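PDB 1V6C: alkaline serine protease from Pseudoalteromonas sp., which probably hydrolyses peptide bonds in proteins as a subtilisin-like serine endopeptidase active at alkaline pH. Local coordinates for residues A[173-178]-A[195-200]. Residues are numbered along the deposited sequence; the frame is centred on the assembly and turned at random.
With CA (calcium ion), chain E.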
loop_
_atom_site.group_PDB
_atom_site.type_symbol
_atom_site.label_atom_id
_atom_site.label_comp_id
_atom_site.label_asym_id
_atom_site.label_seq_id
_atom_site.Cartn_x
_atom_site.Cartn_y
_atom_site.Cartn_z
ATOM N N SER A 173 -17.297 -11.979 10.790
ATOM C CA SER A 173 -17.912 -10.656 10.752
ATOM C C SER A 173 -17.011 -9.600 10.119
ATOM O O SER A 173 -17.407 -8.440 9.988
ATOM C CB SER A 173 -18.264 -10.219 12.175
ATOM O OG SER A 173 -17.108 -10.221 12.998
ATOM N N VAL A 174 -15.814 -10.007 9.715
ATOM C CA VAL A 174 -14.833 -9.084 9.143
ATOM C C VAL A 174 -14.336 -9.502 7.765
ATOM O O VAL A 174 -14.133 -10.685 7.507
ATOM C CB VAL A 174 -13.600 -8.979 10.070
ATOM C CG1 VAL A 174 -12.600 -7.979 9.510
ATOM C CG2 VAL A 174 -14.032 -8.601 11.477
ATOM N N MET A 175 -14.130 -8.530 6.877
ATOM C CA MET A 175 -13.611 -8.839 5.547
ATOM C C MET A 175 -12.087 -8.991 5.625
ATOM O O MET A 175 -11.387 -8.064 6.030
ATOM C CB MET A 175 -13.937 -7.716 4.554
ATOM C CG MET A 175 -15.408 -7.523 4.253
ATOM S SD MET A 175 -15.625 -6.339 2.897
ATOM C CE MET A 175 -15.563 -7.421 1.499
ATOM N N SER A 176 -11.579 -10.158 5.243
ATOM C CA SER A 176 -10.139 -10.400 5.255
ATOM C C SER A 176 -9.590 -9.947 3.904
ATOM O O SER A 176 -9.961 -10.494 2.865
ATOM C CB SER A 176 -9.854 -11.889 5.463
ATOM O OG SER A 176 -8.461 -12.142 5.455
ATOM N N VAL A 177 -8.703 -8.955 3.924
ATOM C CA VAL A 177 -8.130 -8.396 2.698
ATOM C C VAL A 177 -6.721 -8.870 2.344
ATOM O O VAL A 177 -5.804 -8.793 3.165
ATOM C CB VAL A 177 -8.121 -6.849 2.774
ATOM C CG1 VAL A 177 -7.556 -6.256 1.488
ATOM C CG2 VAL A 177 -9.530 -6.341 3.025
ATOM N N ALA A 178 -6.561 -9.345 1.110
ATOM C CA ALA A 178 -5.273 -9.824 0.613
ATOM C C ALA A 178 -4.612 -8.752 -0.248
ATOM O O ALA A 178 -5.271 -7.811 -0.691
ATOM C CB ALA A 178 -5.466 -11.100 -0.207
ATOM N N GLN A 195 -10.466 -17.603 4.712
ATOM C CA GLN A 195 -11.169 -16.406 5.164
ATOM C C GLN A 195 -10.890 -15.262 4.184
ATOM O O GLN A 195 -11.715 -14.362 4.039
ATOM C CB GLN A 195 -10.715 -15.992 6.569
ATOM C CG GLN A 195 -11.407 -16.716 7.724
ATOM C CD GLN A 195 -12.864 -16.300 7.914
ATOM O OE1 GLN A 195 -13.210 -15.127 7.789
ATOM N NE2 GLN A 195 -13.716 -17.265 8.247
ATOM N N VAL A 196 -9.732 -15.290 3.520
ATOM C CA VAL A 196 -9.398 -14.236 2.552
ATOM C C VAL A 196 -10.633 -14.039 1.679
ATOM O O VAL A 196 -11.129 -14.975 1.042
ATOM C CB VAL A 196 -8.173 -14.615 1.688
ATOM C CG1 VAL A 196 -7.965 -13.576 0.590
ATOM C CG2 VAL A 196 -6.927 -14.674 2.564
ATOM N N GLU A 197 -11.122 -12.806 1.650
ATOM C CA GLU A 197 -12.354 -12.487 0.944
ATOM C C GLU A 197 -12.228 -11.634 -0.307
ATOM O O GLU A 197 -12.997 -11.794 -1.257
ATOM C CB GLU A 197 -13.284 -11.792 1.937
ATOM C CG GLU A 197 -14.758 -11.880 1.632
ATOM C CD GLU A 197 -15.592 -11.461 2.825
ATOM O OE1 GLU A 197 -15.279 -11.912 3.948
ATOM O OE2 GLU A 197 -16.559 -10.693 2.646
ATOM N N ILE A 198 -11.266 -10.723 -0.311
ATOM C CA ILE A 198 -11.104 -9.834 -1.450
ATOM C C ILE A 198 -9.673 -9.309 -1.478
ATOM O O ILE A 198 -8.960 -9.381 -0.474
ATOM C CB ILE A 198 -12.124 -8.672 -1.342
ATOM C CG1 ILE A 198 -12.242 -7.929 -2.675
ATOM C CG2 ILE A 198 -11.715 -7.724 -0.219
ATOM C CD1 ILE A 198 -13.480 -7.046 -2.756
ATOM N N SER A 199 -9.259 -8.782 -2.625
ATOM C CA SER A 199 -7.902 -8.272 -2.780
ATOM C C SER A 199 -7.847 -6.778 -3.092
ATOM O O SER A 199 -8.782 -6.208 -3.652
ATOM C CB SER A 199 -7.188 -9.036 -3.899
ATOM O OG SER A 199 -7.144 -10.429 -3.636
ATOM N N GLY A 200 -6.729 -6.162 -2.725
ATOM C CA GLY A 200 -6.528 -4.752 -2.988
ATOM C C GLY A 200 -5.059 -4.503 -3.265
ATOM O O GLY A 200 -4.226 -5.369 -2.987
HETATM CA CA CA E . -13.242 -12.693 7.922
HETATM O O HOH W 1 -13.285 -12.742 5.560
#
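Ala178 and Ile198 define the tight half of this contact: Ala178 N donates to Ile198 O over 2.9 Å at a nearly straight 173°, within the carbonyl plane. Ala178 O then accepts Gly200 N at 3.0 Å, a bond bent to 153° with the donor tilted off the Ala178 carbonyl plane. Packing backs this pairing on both faces. The Val177 and Ile198 side chains run alongside each other, their CG2 methyls 4.1 Å apart, and both pack on Val375 of helix 368-385; on the other face Ala178 CB sits 3.6 Å from Val196 CG1, a branch set anti to the backbone N (chi1 173°). The direction of the strands and the serial pairing of 125-128, 152-156, 174-180 and 196-201 identify the parallel sheet of the subtilisin-type alpha/beta fold, here at the end where 196-201 follows 174-180, with Tyr416 bonded to the backbone of Glu197. Toward Gln195 the regular pairing lapses. Ser176 O still takes Glu197 N at 2.9 Å, but its bond to Ile198 N is weak, and the segments are bridged instead by a calcium ion and a water. The ion binds Val174 O, Gln195 OE1 (2.4 Å) and the water, with Ala169 O and Tyr171 O completing five ligands. That water accepts from Ser176 N and donates to Gln195 O and Glu197 OE1. Glu197 reaches it through an extended chain that passes nearly perpendicular to the Met175 side chain, with OE2 3.6 Å from Met175 CE, and its OE1 also forms a salt bridge with Arg395, while partly exposed Gln195 directs NE2 to Asp172.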